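Local coordinates for catalase-3 (Neurospora crassa, PDB 4AJ9), which uses its heme to break down hydrogen peroxide into water and oxygen, and so probably protects the cell from peroxide damage, at residues N83-A87 with S88-A92; K295-E299 with E300-L304; H332-R335 with G336-F339; G417-T420 with T421-R424. All coordinates share one frame; numbering follows the deposited sequence. Where two conformers were deposited one is given.

Contact 1 of 4, residues N83-A87 with S88-A92; sequences NITAA and SFLGA
T85 and L90 meet through methyl groups, T85 CG2 lying 4.0 Å from L90 CD1 where the two side chains cross at about a right angle. The other apolar pairing belongs to A87, whose CB rests 3.8 Å from F89 CE1 and more loosely against L90 CD1. F89 CG sits between its backbone N and carbonyl carbon (chi1 78°), and this turns the ring back along the chain to the alanine methyl. L90 CG lies over one face of the same ring, toward its rim, so the phenylalanine is packed by its own neighbour as well.

Hydrogen bonds give the loop its shape. The hydroxyl oxygen T85 OG1 accepts from A87 N at 3.1 Å in a nearly straight bond, closing an ST turn. A87 O then receives L90 N, also at 3.1 Å, the donor standing well above the carbonyl plane. G91 N bonds to S88 O three residues back, so a short 3-10 turn follows directly on the ST turn.

The loop, buried where its side chains touch, connects strands 68-77 and 96-104, neighbours in the antiparallel catalase barrel. T85 OG1 donates to G336 O, S88 OG bonds D129, and the F89 ring meets those of F126 and F133, on strands 121-128 and 131-138, while T85 also packs on L216 of strand 214-217.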
ATOM      1  N   ASN C  83     -22.941   0.202 -39.663  1.00 12.44           N
ATOM      2  CA  ASN C  83     -23.284   1.436 -40.359  1.00 14.47           C
ATOM      3  C   ASN C  83     -23.118   2.670 -39.481  1.00 11.53           C
ATOM      4  O   ASN C  83     -23.031   3.793 -39.990  1.00 10.05           O
ATOM      5  CB  ASN C  83     -24.709   1.377 -40.931  1.00 18.10           C
ATOM      6  CG  ASN C  83     -25.765   1.061 -39.868  1.00 33.23           C
ATOM      7  OD1 ASN C  83     -25.540   0.249 -38.962  1.00 26.29           O
ATOM      8  ND2 ASN C  83     -26.925   1.697 -39.985  1.00 32.54           N
ATOM      9  N   ILE C  84     -23.079   2.475 -38.166  1.00  6.97           N
ATOM     10  CA  ILE C  84     -22.846   3.603 -37.255  1.00  6.55           C
ATOM     11  C   ILE C  84     -21.625   3.438 -36.352  1.00  6.10           C
ATOM     12  O   ILE C  84     -21.128   4.421 -35.803  1.00 11.36           O
ATOM     13  CB  ILE C  84     -24.072   3.916 -36.357  1.00 10.15           C
ATOM     14  CG1 ILE C  84     -24.499   2.670 -35.581  1.00  6.95           C
ATOM     15  CG2 ILE C  84     -25.232   4.463 -37.197  1.00 11.13           C
ATOM     16  CD1 ILE C  84     -25.515   2.954 -34.494  1.00 11.38           C
ATOM     17  N   THR C  85     -21.152   2.211 -36.175  1.00  8.46           N
ATOM     18  CA  THR C  85     -20.007   1.985 -35.292  1.00  6.73           C
ATOM     19  C   THR C  85     -19.224   0.745 -35.676  1.00  6.04           C
ATOM     20  O   THR C  85     -19.806  -0.258 -36.080  1.00  7.43           O
ATOM     21  CB  THR C  85     -20.447   1.878 -33.811  1.00 10.02           C
ATOM     22  OG1 THR C  85     -19.289   1.803 -32.971  1.00  9.17           O
ATOM     23  CG2 THR C  85     -21.320   0.635 -33.593  1.00  6.01           C
ATOM     24  N   ALA C  86     -17.899   0.827 -35.547  1.00  7.07           N
ATOM     25  CA  ALA C  86     -17.013  -0.328 -35.725  1.00  7.58           C
ATOM     26  C   ALA C  86     -16.959  -1.209 -34.485  1.00 10.33           C
ATOM     27  O   ALA C  86     -16.272  -2.236 -34.486  1.00 12.24           O
ATOM     28  CB  ALA C  86     -15.602   0.134 -36.077  1.00  7.14           C
ATOM     29  N   ALA C  87     -17.646  -0.797 -33.420  1.00  9.30           N
ATOM     30  CA  ALA C  87     -17.635  -1.556 -32.167  1.00 10.09           C
ATOM     31  C   ALA C  87     -18.046  -3.009 -32.393  1.00  9.96           C
ATOM     32  O   ALA C  87     -19.126  -3.285 -32.898  1.00 12.05           O
ATOM     33  CB  ALA C  87     -18.542  -0.899 -31.130  1.00  7.31           C
ATOM     34  N   SER C  88     -17.175  -3.932 -32.006  1.00  8.31           N
ATOM     35  CA  SER C  88     -17.358  -5.342 -32.314  1.00  7.78           C
ATOM     36  C   SER C  88     -18.595  -5.936 -31.641  1.00 10.54           C
ATOM     37  O   SER C  88     -19.271  -6.785 -32.211  1.00  9.27           O
ATOM     38  CB  SER C  88     -16.107  -6.136 -31.917  1.00  7.96           C
ATOM     39  OG  SER C  88     -16.376  -7.528 -31.907  1.00 13.22           O
ATOM     40  N   PHE C  89     -18.893  -5.497 -30.426  1.00  6.98           N
ATOM     41  CA  PHE C  89     -20.024  -6.074 -29.709  1.00  7.05           C
ATOM     42  C   PHE C  89     -21.365  -5.660 -30.323  1.00  6.66           C
ATOM     43  O   PHE C  89     -22.401  -6.233 -30.001  1.00  8.79           O
ATOM     44  CB  PHE C  89     -19.960  -5.760 -28.209  1.00  7.73           C
ATOM     45  CG  PHE C  89     -20.393  -4.362 -27.842  1.00  7.75           C
ATOM     46  CD1 PHE C  89     -19.554  -3.278 -28.069  1.00  7.40           C
ATOM     47  CD2 PHE C  89     -21.626  -4.139 -27.246  1.00  7.06           C
ATOM     48  CE1 PHE C  89     -19.947  -2.002 -27.724  1.00  9.23           C
ATOM     49  CE2 PHE C  89     -22.018  -2.863 -26.888  1.00  8.87           C
ATOM     50  CZ  PHE C  89     -21.185  -1.797 -27.134  1.00  8.66           C
ATOM     51  N   LEU C  90     -21.339  -4.674 -31.214  1.00  6.56           N
ATOM     52  CA  LEU C  90     -22.554  -4.251 -31.908  1.00  5.55           C
ATOM     53  C   LEU C  90     -22.538  -4.643 -33.386  1.00 12.69           C
ATOM     54  O   LEU C  90     -23.346  -4.153 -34.176  1.00  9.71           O
ATOM     55  CB  LEU C  90     -22.746  -2.743 -31.753  1.00  5.84           C
ATOM     56  CG  LEU C  90     -23.002  -2.290 -30.310  1.00  5.91           C
ATOM     57  CD1 LEU C  90     -22.867  -0.786 -30.176  1.00  5.19           C
ATOM     58  CD2 LEU C  90     -24.381  -2.756 -29.840  1.00  8.70           C
ATOM     59  N   GLY C  91     -21.636  -5.550 -33.749  1.00  8.15           N
ATOM     60  CA  GLY C  91     -21.349  -5.816 -35.148  1.00  8.39           C
ATOM     61  C   GLY C  91     -22.161  -6.891 -35.856  1.00 13.23           C
ATOM     62  O   GLY C  91     -21.994  -7.096 -37.051  1.00 11.73           O
ATOM     63  N   ALA C  92     -23.039  -7.580 -35.139  1.00  7.97           N
ATOM     64  CA  ALA C  92     -23.889  -8.585 -35.785  1.00 13.09           C
ATOM     65  C   ALA C  92     -25.177  -8.831 -35.020  1.00 18.44           C
ATOM     66  O   ALA C  92     -25.203  -8.777 -33.786  1.00 11.59           O
ATOM     67  CB  ALA C  92     -23.133  -9.896 -35.967  1.00 13.58           C
TER

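Contact 2 of 4, residues K295-E299 with E300-L304; sequences KFLPE and EFAPL
L297 sends its two methyl groups to different partners in the segment that follows. With CG anti to the backbone N (chi1 -177°), CD2 presses on A302 CB at 3.5 Å, tighter than usual carbon contact, whereas L297 CD1 reaches the edge of the F301 ring, 4.2 Å from F301 CD2. The carbonyl oxygen of L297 and that of A302 both take the side-chain amide of Q276, which ties the two legs of the loop to strand 270-278.

P298 comes next and lies over a face of F301. Its CB stands 4.2 Å from the ring centroid in a CH-pi contact, 27° off the normal, and its CG approaches F301 CE2 to 3.6 Å. P298 O accepts F301 N at 3.0 Å and, weakly, A302 N, so the chain makes a single tight turn, and the proline and phenylalanine are brought together by the same bend. The turn belongs to the long connection between strands 270-278 and 305-314, antiparallel neighbours in the catalase beta-barrel. The E300 side chain bends at chi2 (81°), which brings OE1 against P298 CB, but the carboxylate is held by T516 OG1 and R517 N.

E299 reaches forward past the turn with an extended chain, and its carboxylate lies beside L304, E299 OE1 being 3.5 Å from L304 CD1. A water donates to E299 OE1 at 2.8 Å and accepts from L304 N at 2.9 Å, bridging side chain and backbone just ahead of strand 305-314; R517 adds a long, weak ion pair to the same oxygen.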
ATOM      1  N   LYS C 295     -27.063  19.000 -19.380  1.00  5.88           N
ATOM      2  CA  LYS C 295     -28.206  19.069 -20.283  1.00  5.94           C
ATOM      3  C   LYS C 295     -28.494  17.685 -20.851  1.00  7.97           C
ATOM      4  O   LYS C 295     -27.569  16.908 -21.080  1.00 10.19           O
ATOM      5  CB  LYS C 295     -27.922  20.023 -21.446  1.00 12.22           C
ATOM      6  CG  LYS C 295     -27.397  21.406 -21.062  1.00 12.04           C
ATOM      7  CD  LYS C 295     -28.515  22.343 -20.653  1.00  6.17           C
ATOM      8  CE  LYS C 295     -27.991  23.765 -20.436  1.00  6.61           C
ATOM      9  NZ  LYS C 295     -26.869  23.814 -19.457  1.00 11.04           N
ATOM     10  N   PHE C 296     -29.772  17.373 -21.056  1.00  6.92           N
ATOM     11  CA  PHE C 296     -30.153  16.200 -21.844  1.00  6.15           C
ATOM     12  C   PHE C 296     -30.812  16.615 -23.162  1.00  8.62           C
ATOM     13  O   PHE C 296     -31.234  17.753 -23.315  1.00  8.30           O
ATOM     14  CB  PHE C 296     -31.035  15.208 -21.057  1.00 10.91           C
ATOM     15  CG  PHE C 296     -32.408  15.729 -20.703  1.00  6.92           C
ATOM     16  CD1 PHE C 296     -33.461  15.621 -21.601  1.00 13.75           C
ATOM     17  CD2 PHE C 296     -32.648  16.304 -19.463  1.00  6.21           C
ATOM     18  CE1 PHE C 296     -34.721  16.094 -21.277  1.00  9.34           C
ATOM     19  CE2 PHE C 296     -33.897  16.784 -19.129  1.00  8.19           C
ATOM     20  CZ  PHE C 296     -34.942  16.682 -20.035  1.00  6.21           C
ATOM     21  N   LEU C 297     -30.869  15.694 -24.118  1.00  5.38           N
ATOM     22  CA  LEU C 297     -31.471  15.978 -25.415  1.00 12.57           C
ATOM     23  C   LEU C 297     -32.918  15.499 -25.444  1.00  8.47           C
ATOM     24  O   LEU C 297     -33.171  14.295 -25.417  1.00 10.27           O
ATOM     25  CB  LEU C 297     -30.668  15.294 -26.525  1.00 10.68           C
ATOM     26  CG  LEU C 297     -31.116  15.531 -27.970  1.00  9.90           C
ATOM     27  CD1 LEU C 297     -31.015  16.992 -28.326  1.00  6.29           C
ATOM     28  CD2 LEU C 297     -30.270  14.698 -28.919  1.00 11.01           C
ATOM     29  N   PRO C 298     -33.879  16.439 -25.493  1.00 10.77           N
ATOM     30  CA  PRO C 298     -35.288  16.039 -25.547  1.00 11.03           C
ATOM     31  C   PRO C 298     -35.526  14.994 -26.632  1.00  9.60           C
ATOM     32  O   PRO C 298     -34.994  15.121 -27.733  1.00 14.98           O
ATOM     33  CB  PRO C 298     -35.997  17.347 -25.885  1.00 10.93           C
ATOM     34  CG  PRO C 298     -35.148  18.380 -25.220  1.00 15.60           C
ATOM     35  CD  PRO C 298     -33.727  17.902 -25.379  1.00 10.76           C
ATOM     36  N   GLU C 299     -36.301  13.960 -26.321  1.00  8.86           N
ATOM     37  CA  GLU C 299     -36.540  12.882 -27.269  1.00 12.44           C
ATOM     38  C   GLU C 299     -37.350  13.337 -28.475  1.00 12.39           C
ATOM     39  O   GLU C 299     -37.379  12.659 -29.497  1.00 14.31           O
ATOM     40  CB  GLU C 299     -37.228  11.704 -26.580  1.00 14.69           C
ATOM     41  CG  GLU C 299     -36.263  10.918 -25.701  1.00  8.67           C
ATOM     42  CD  GLU C 299     -36.930   9.812 -24.943  1.00 14.34           C
ATOM     43  OE1 GLU C 299     -37.792   9.125 -25.533  1.00 18.35           O
ATOM     44  OE2 GLU C 299     -36.585   9.638 -23.753  1.00 15.92           O
ATOM     45  N   GLU C 300     -37.998  14.488 -28.350  1.00 13.10           N
ATOM     46  CA  GLU C 300     -38.753  15.057 -29.460  1.00 14.20           C
ATOM     47  C   GLU C 300     -37.811  15.445 -30.588  1.00 14.31           C
ATOM     48  O   GLU C 300     -38.201  15.446 -31.752  1.00 14.00           O
ATOM     49  CB  GLU C 300     -39.555  16.288 -29.010  1.00 12.30           C
ATOM     50  CG  GLU C 300     -40.765  15.979 -28.141  1.00  9.89           C
ATOM     51  CD  GLU C 300     -40.410  15.743 -26.680  1.00 14.03           C
ATOM     52  OE1 GLU C 300     -39.320  16.166 -26.248  1.00 13.24           O
ATOM     53  OE2 GLU C 300     -41.230  15.135 -25.962  1.00 10.49           O
ATOM     54  N   PHE C 301     -36.575  15.789 -30.232  1.00 10.43           N
ATOM     55  CA  PHE C 301     -35.575  16.221 -31.212  1.00  9.21           C
ATOM     56  C   PHE C 301     -34.802  15.050 -31.803  1.00 11.35           C
ATOM     57  O   PHE C 301     -34.383  15.090 -32.958  1.00 19.32           O
ATOM     58  CB  PHE C 301     -34.572  17.190 -30.574  1.00 12.96           C
ATOM     59  CG  PHE C 301     -35.196  18.415 -29.965  1.00 17.81           C
ATOM     60  CD1 PHE C 301     -36.398  18.911 -30.437  1.00 24.95           C
ATOM     61  CD2 PHE C 301     -34.568  19.076 -28.922  1.00 15.01           C
ATOM     62  CE1 PHE C 301     -36.965  20.038 -29.870  1.00 22.07           C
ATOM     63  CE2 PHE C 301     -35.127  20.212 -28.356  1.00 19.26           C
ATOM     64  CZ  PHE C 301     -36.325  20.691 -28.829  1.00 20.59           C
ATOM     65  N   ALA C 302     -34.588  14.019 -30.994  1.00 10.75           N
ATOM     66  CA  ALA C 302     -33.827  12.847 -31.421  1.00 12.25           C
ATOM     67  C   ALA C 302     -34.341  11.652 -30.641  1.00 10.80           C
ATOM     68  O   ALA C 302     -34.035  11.499 -29.451  1.00 11.65           O
ATOM     69  CB  ALA C 302     -32.342  13.052 -31.171  1.00 11.62           C
ATOM     70  N   PRO C 303     -35.152  10.817 -31.299  1.00 12.03           N
ATOM     71  CA  PRO C 303     -35.827   9.681 -30.669  1.00 14.58           C
ATOM     72  C   PRO C 303     -34.836   8.583 -30.308  1.00 14.84           C
ATOM     73  O   PRO C 303     -33.765   8.507 -30.910  1.00 12.22           O
ATOM     74  CB  PRO C 303     -36.765   9.185 -31.768  1.00 15.90           C
ATOM     75  CG  PRO C 303     -36.072   9.561 -33.033  1.00 30.43           C
ATOM     76  CD  PRO C 303     -35.415  10.886 -32.746  1.00 13.31           C
ATOM     77  N   LEU C 304     -35.195   7.749 -29.338  1.00 10.98           N
ATOM     78  CA  LEU C 304     -34.352   6.628 -28.948  1.00 13.14           C
ATOM     79  C   LEU C 304     -34.356   5.569 -30.033  1.00 14.13           C
ATOM     80  O   LEU C 304     -35.403   5.230 -30.582  1.00 18.60           O
ATOM     81  CB  LEU C 304     -34.844   6.019 -27.632  1.00 14.49           C
ATOM     82  CG  LEU C 304     -34.879   6.991 -26.450  1.00 14.79           C
ATOM     83  CD1 LEU C 304     -35.591   6.387 -25.252  1.00 16.20           C
ATOM     84  CD2 LEU C 304     -33.469   7.408 -26.088  1.00 15.40           C
TER
HETATM   85  O   HOH W   1     -37.844   8.423 -28.254  1.00 11.70           O

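Contact 3 of 4, residues H332-R335 with G336-F339; sequences HIVR and GVDF
I333 points its terminal methyl onto a face of F339, CD1 lying 3.9 Å from the ring centroid and only 17° off the ring normal, a well-formed CH-pi contact. The isoleucine reaches there because it is stretched out, CG1 anti to the backbone N (chi1 -166°) and CD1 carrying on in the same sense. On the way it passes V337: I333 CD1 is 3.8 Å from V337 CG1 and 3.3 Å from V337 O, so one methyl is wedged between a valine branch, a peptide carbonyl and an aromatic face. I333 CG2 adds a contact with F339 CZ at 3.8 Å. V334 and V337 meet more lightly, through their CG2 methyls.

A type II turn from V334 to V337 makes these meetings possible, closed by V337 N to V334 O at 3.1 Å with the donor slightly tilted from the carbonyl plane. G336 occupies its third position with positive phi (106°), a conformation that glycine adopts readily. R335 runs straight outward from the turn to a salt bridge with E219 and to the carbonyls of G417 and Q412, while D338 OD2 bonds T421 OG1. D338 OD1 weakly takes the backbone N of F339.

F45 of the second subunit packs on I333, and its E43 on D338 and F339. Strand 337-338 pairs with strand 214-217, the valines V334 and V337 touch F133 of strand 131-138, and F339 rests on L345 and L349 of helix 343-360, the helix carrying Y352, probably the axial heme ligand.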
ATOM      1  N   HIS C 332     -12.236   2.837 -20.286  1.00  4.60           N
ATOM      2  CA  HIS C 332     -12.325   1.519 -20.897  1.00  5.53           C
ATOM      3  C   HIS C 332     -13.103   1.668 -22.192  1.00  6.15           C
ATOM      4  O   HIS C 332     -14.329   1.496 -22.221  1.00  5.92           O
ATOM      5  CB  HIS C 332     -13.025   0.544 -19.959  1.00  6.93           C
ATOM      6  CG  HIS C 332     -12.130  -0.026 -18.901  1.00  4.47           C
ATOM      7  ND1 HIS C 332     -12.619  -0.693 -17.796  1.00  5.40           N
ATOM      8  CD2 HIS C 332     -10.781  -0.055 -18.794  1.00  7.25           C
ATOM      9  CE1 HIS C 332     -11.605  -1.096 -17.047  1.00  7.85           C
ATOM     10  NE2 HIS C 332     -10.480  -0.728 -17.634  1.00  4.20           N
ATOM     11  N   ILE C 333     -12.393   2.019 -23.261  1.00  4.88           N
ATOM     12  CA  ILE C 333     -13.045   2.285 -24.544  1.00  4.99           C
ATOM     13  C   ILE C 333     -12.528   1.315 -25.593  1.00  9.66           C
ATOM     14  O   ILE C 333     -11.466   0.719 -25.412  1.00  5.99           O
ATOM     15  CB  ILE C 333     -12.832   3.760 -24.979  1.00  6.61           C
ATOM     16  CG1 ILE C 333     -13.783   4.153 -26.117  1.00  5.61           C
ATOM     17  CG2 ILE C 333     -11.363   4.034 -25.347  1.00  6.54           C
ATOM     18  CD1 ILE C 333     -13.892   5.674 -26.296  1.00  3.69           C
ATOM     19  N   VAL C 334     -13.294   1.126 -26.666  1.00  3.82           N
ATOM     20  CA  VAL C 334     -12.930   0.164 -27.707  1.00  4.44           C
ATOM     21  C   VAL C 334     -13.043   0.804 -29.100  1.00  5.66           C
ATOM     22  O   VAL C 334     -13.730   1.811 -29.272  1.00  6.06           O
ATOM     23  CB  VAL C 334     -13.828  -1.096 -27.653  1.00  6.14           C
ATOM     24  CG1 VAL C 334     -13.664  -1.828 -26.315  1.00  4.41           C
ATOM     25  CG2 VAL C 334     -15.294  -0.705 -27.870  1.00  4.81           C
ATOM     26  N   ARG C 335     -12.363   0.219 -30.081  1.00  6.82           N
ATOM     27  CA  ARG C 335     -12.502   0.637 -31.475  1.00  4.32           C
ATOM     28  C   ARG C 335     -13.973   0.770 -31.832  1.00  5.37           C
ATOM     29  O   ARG C 335     -14.760  -0.140 -31.566  1.00  6.92           O
ATOM     30  CB  ARG C 335     -11.868  -0.403 -32.397  1.00  8.86           C
ATOM     31  CG  ARG C 335     -11.924  -0.034 -33.878  1.00  9.37           C
ATOM     32  CD  ARG C 335     -11.309  -1.148 -34.730  1.00 12.57           C
ATOM     33  NE  ARG C 335     -11.499  -0.931 -36.167  1.00 14.92           N
ATOM     34  CZ  ARG C 335     -10.569  -0.437 -36.979  1.00 17.32           C
ATOM     35  NH1 ARG C 335      -9.375  -0.095 -36.506  1.00 11.12           N
ATOM     36  NH2 ARG C 335     -10.833  -0.283 -38.270  1.00 19.49           N
ATOM     37  N   GLY C 336     -14.343   1.891 -32.447  1.00  8.08           N
ATOM     38  CA  GLY C 336     -15.732   2.146 -32.792  1.00  7.08           C
ATOM     39  C   GLY C 336     -16.404   3.183 -31.902  1.00  7.68           C
ATOM     40  O   GLY C 336     -17.500   3.651 -32.199  1.00  6.25           O
ATOM     41  N   VAL C 337     -15.746   3.547 -30.806  1.00  4.74           N
ATOM     42  CA  VAL C 337     -16.279   4.538 -29.887  1.00  2.55           C
ATOM     43  C   VAL C 337     -15.169   5.546 -29.607  1.00  7.86           C
ATOM     44  O   VAL C 337     -13.993   5.175 -29.599  1.00  6.30           O
ATOM     45  CB  VAL C 337     -16.720   3.876 -28.556  1.00  3.00           C
ATOM     46  CG1 VAL C 337     -17.338   4.900 -27.612  1.00  2.01           C
ATOM     47  CG2 VAL C 337     -17.702   2.729 -28.818  1.00  5.34           C
ATOM     48  N   ASP C 338     -15.538   6.811 -29.398  1.00  8.79           N
ATOM     49  CA  ASP C 338     -14.574   7.857 -29.042  1.00  5.77           C
ATOM     50  C   ASP C 338     -15.146   8.817 -28.000  1.00  5.94           C
ATOM     51  O   ASP C 338     -16.355   8.825 -27.748  1.00  6.48           O
ATOM     52  CB  ASP C 338     -14.137   8.642 -30.280  1.00  4.34           C
ATOM     53  CG  ASP C 338     -12.820   9.396 -30.069  1.00  5.01           C
ATOM     54  OD1 ASP C 338     -12.147   9.153 -29.048  1.00  7.47           O
ATOM     55  OD2 ASP C 338     -12.452  10.227 -30.931  1.00  7.92           O
ATOM     56  N   PHE C 339     -14.270   9.635 -27.413  1.00  4.56           N
ATOM     57  CA  PHE C 339     -14.671  10.620 -26.414  1.00  3.85           C
ATOM     58  C   PHE C 339     -15.142  11.897 -27.083  1.00  7.06           C
ATOM     59  O   PHE C 339     -14.944  12.089 -28.281  1.00  5.64           O
ATOM     60  CB  PHE C 339     -13.491  10.957 -25.502  1.00  4.76           C
ATOM     61  CG  PHE C 339     -12.854   9.753 -24.873  1.00  5.92           C
ATOM     62  CD1 PHE C 339     -13.547   8.996 -23.941  1.00  2.49           C
ATOM     63  CD2 PHE C 339     -11.565   9.369 -25.223  1.00  4.37           C
ATOM     64  CE1 PHE C 339     -12.963   7.872 -23.367  1.00  7.96           C
ATOM     65  CE2 PHE C 339     -10.975   8.242 -24.652  1.00  6.82           C
ATOM     66  CZ  PHE C 339     -11.676   7.494 -23.724  1.00  4.33           C
TER

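Contact 4 of 4, residues G417-T420 with T421-R424; sequences GFFT and TPGR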
ATOM      1  N   GLY C 417      -6.871  -1.631 -34.530  1.00  8.77           N
ATOM      2  CA  GLY C 417      -6.485  -0.862 -33.365  1.00  8.14           C
ATOM      3  C   GLY C 417      -7.494   0.232 -33.076  1.00 10.38           C
ATOM      4  O   GLY C 417      -8.313   0.584 -33.931  1.00  6.24           O
ATOM      5  N   PHE C 418      -7.455   0.749 -31.855  1.00  9.99           N
ATOM      6  CA  PHE C 418      -8.242   1.929 -31.526  1.00  9.16           C
ATOM      7  C   PHE C 418      -7.750   3.093 -32.376  1.00  6.68           C
ATOM      8  O   PHE C 418      -6.579   3.152 -32.749  1.00  7.99           O
ATOM      9  CB  PHE C 418      -8.087   2.291 -30.049  1.00  9.71           C
ATOM     10  CG  PHE C 418      -8.802   3.547 -29.670  1.00  6.53           C
ATOM     11  CD1 PHE C 418     -10.146   3.512 -29.333  1.00  8.02           C
ATOM     12  CD2 PHE C 418      -8.142   4.775 -29.694  1.00 12.27           C
ATOM     13  CE1 PHE C 418     -10.825   4.687 -29.006  1.00  5.01           C
ATOM     14  CE2 PHE C 418      -8.809   5.946 -29.361  1.00 10.26           C
ATOM     15  CZ  PHE C 418     -10.161   5.892 -29.010  1.00  7.06           C
ATOM     16  N   PHE C 419      -8.641   4.026 -32.686  1.00 10.73           N
ATOM     17  CA  PHE C 419      -8.201   5.270 -33.305  1.00  7.17           C
ATOM     18  C   PHE C 419      -9.104   6.411 -32.893  1.00  6.09           C
ATOM     19  O   PHE C 419     -10.324   6.252 -32.757  1.00  7.87           O
ATOM     20  CB  PHE C 419      -8.076   5.154 -34.837  1.00  6.26           C
ATOM     21  CG  PHE C 419      -9.369   4.845 -35.548  1.00  9.41           C
ATOM     22  CD1 PHE C 419      -9.847   3.545 -35.616  1.00 11.14           C
ATOM     23  CD2 PHE C 419     -10.090   5.855 -36.170  1.00  6.97           C
ATOM     24  CE1 PHE C 419     -11.028   3.256 -36.271  1.00 11.61           C
ATOM     25  CE2 PHE C 419     -11.276   5.570 -36.845  1.00  9.69           C
ATOM     26  CZ  PHE C 419     -11.742   4.270 -36.897  1.00 12.86           C
ATOM     27  N   THR C 420      -8.488   7.557 -32.642  1.00  6.59           N
ATOM     28  CA  THR C 420      -9.240   8.756 -32.316  1.00  7.63           C
ATOM     29  C   THR C 420      -9.954   9.228 -33.587  1.00 10.37           C
ATOM     30  O   THR C 420      -9.407   9.083 -34.684  1.00  7.69           O
ATOM     31  CB  THR C 420      -8.297   9.839 -31.768  1.00  5.50           C
ATOM     32  OG1 THR C 420      -7.853   9.460 -30.457  1.00  5.88           O
ATOM     33  CG2 THR C 420      -8.997  11.180 -31.685  1.00  7.12           C
ATOM     34  N   THR C 421     -11.168   9.761 -33.443  1.00  4.82           N
ATOM     35  CA  THR C 421     -11.936  10.241 -34.595  1.00  9.63           C
ATOM     36  C   THR C 421     -11.059  11.123 -35.473  1.00  8.48           C
ATOM     37  O   THR C 421     -10.592  12.173 -35.035  1.00  9.16           O
ATOM     38  CB  THR C 421     -13.165  11.060 -34.172  1.00 12.17           C
ATOM     39  OG1 THR C 421     -13.904  10.346 -33.172  1.00 10.97           O
ATOM     40  CG2 THR C 421     -14.067  11.314 -35.385  1.00 11.79           C
ATOM     41  N   PRO C 422     -10.831  10.698 -36.721  1.00 11.65           N
ATOM     42  CA  PRO C 422      -9.859  11.413 -37.553  1.00 11.17           C
ATOM     43  C   PRO C 422     -10.218  12.886 -37.825  1.00 13.76           C
ATOM     44  O   PRO C 422      -9.322  13.709 -38.031  1.00 22.55           O
ATOM     45  CB  PRO C 422      -9.825  10.594 -38.860  1.00 20.21           C
ATOM     46  CG  PRO C 422     -10.997   9.685 -38.811  1.00 20.77           C
ATOM     47  CD  PRO C 422     -11.360   9.486 -37.374  1.00 11.31           C
ATOM     48  N   GLY C 423     -11.499  13.224 -37.813  1.00 13.07           N
ATOM     49  CA  GLY C 423     -11.882  14.597 -38.100  1.00 26.71           C
ATOM     50  C   GLY C 423     -11.690  15.613 -36.981  1.00 19.26           C
ATOM     51  O   GLY C 423     -11.792  16.821 -37.207  1.00 16.36           O
ATOM     52  N   ARG C 424     -11.397  15.135 -35.776  0.98 13.19           N
ATOM     53  CA  ARG C 424     -11.330  16.019 -34.616  0.98 11.90           C
ATOM     54  C   ARG C 424     -10.171  17.003 -34.685  0.98 12.60           C
ATOM     55  O   ARG C 424      -9.052  16.640 -35.047  0.98 16.90           O
ATOM     56  CB  ARG C 424     -11.287  15.213 -33.316  0.98  9.23           C
ATOM     57  CG  ARG C 424     -12.616  14.525 -33.006  0.98  8.44           C
ATOM     58  CD  ARG C 424     -12.520  13.677 -31.755  0.98  6.90           C
ATOM     59  NE  ARG C 424     -12.304  14.467 -30.541  0.98  9.39           N
ATOM     60  CZ  ARG C 424     -11.856  13.943 -29.402  0.98  7.34           C
ATOM     61  NH1 ARG C 424     -11.579  12.645 -29.349  0.98  7.05           N
ATOM     62  NH2 ARG C 424     -11.672  14.702 -28.329  0.98  5.02           N
TER
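F419 meets P422 edge-on, and its side chain can be followed outward from the backbone. CB sets CG between the backbone N and the carbonyl carbon (chi1 62°), a torsion that swings the ring alongside the chain. CD1 then lies 3.7 Å from G417 O, close to the ring plane. Across the ring, CD2 and CE2 both stand 4.0 Å from P422 CD, again near that plane, so opposite edges of the phenyl group face a carbonyl oxygen and a proline methylene.

P422 is the second residue of a type I turn from T421 to R424, closed by R424 N to T421 O at 3.2 Å, and this turn leads the chain into strand 425-427. Before it, T420 O sits 3.3 Å from P422 CD, so the proline ring touches both F419 and T420. Elsewhere F419 packs on V217 of strand 214-217 and on R335 and Q412.

Some of the polar groups reach other subunits: T420 OG1 bonds R432 of the third subunit. In one of its two conformers, R424 pairs through NE with E341 and through NH2 with E43 of the second subunit.

Contacts 1 and 3 are buried, contacts 2 and 4 only partly so. In the first pair methyls and rings dominate; in contact 2 a carboxylate and a water share the work, and in contact 4 a threonine hydroxyl and, in one conformer, an arginine reach other subunits. Contacts 1, 3 and 4 gather round strand 214-217: contact 3 touches both others, A86 CB packing on G336 CA and V337 O meeting F418 CE1, while contacts 1 and 4 stay about 6 Å apart at their nearest atoms. Contacts 3 and 4 both reach the second subunit. Contact 2 stands separately, its centre about 23 Å from those of contacts 1 and 3; like contact 1, it touches no other chain.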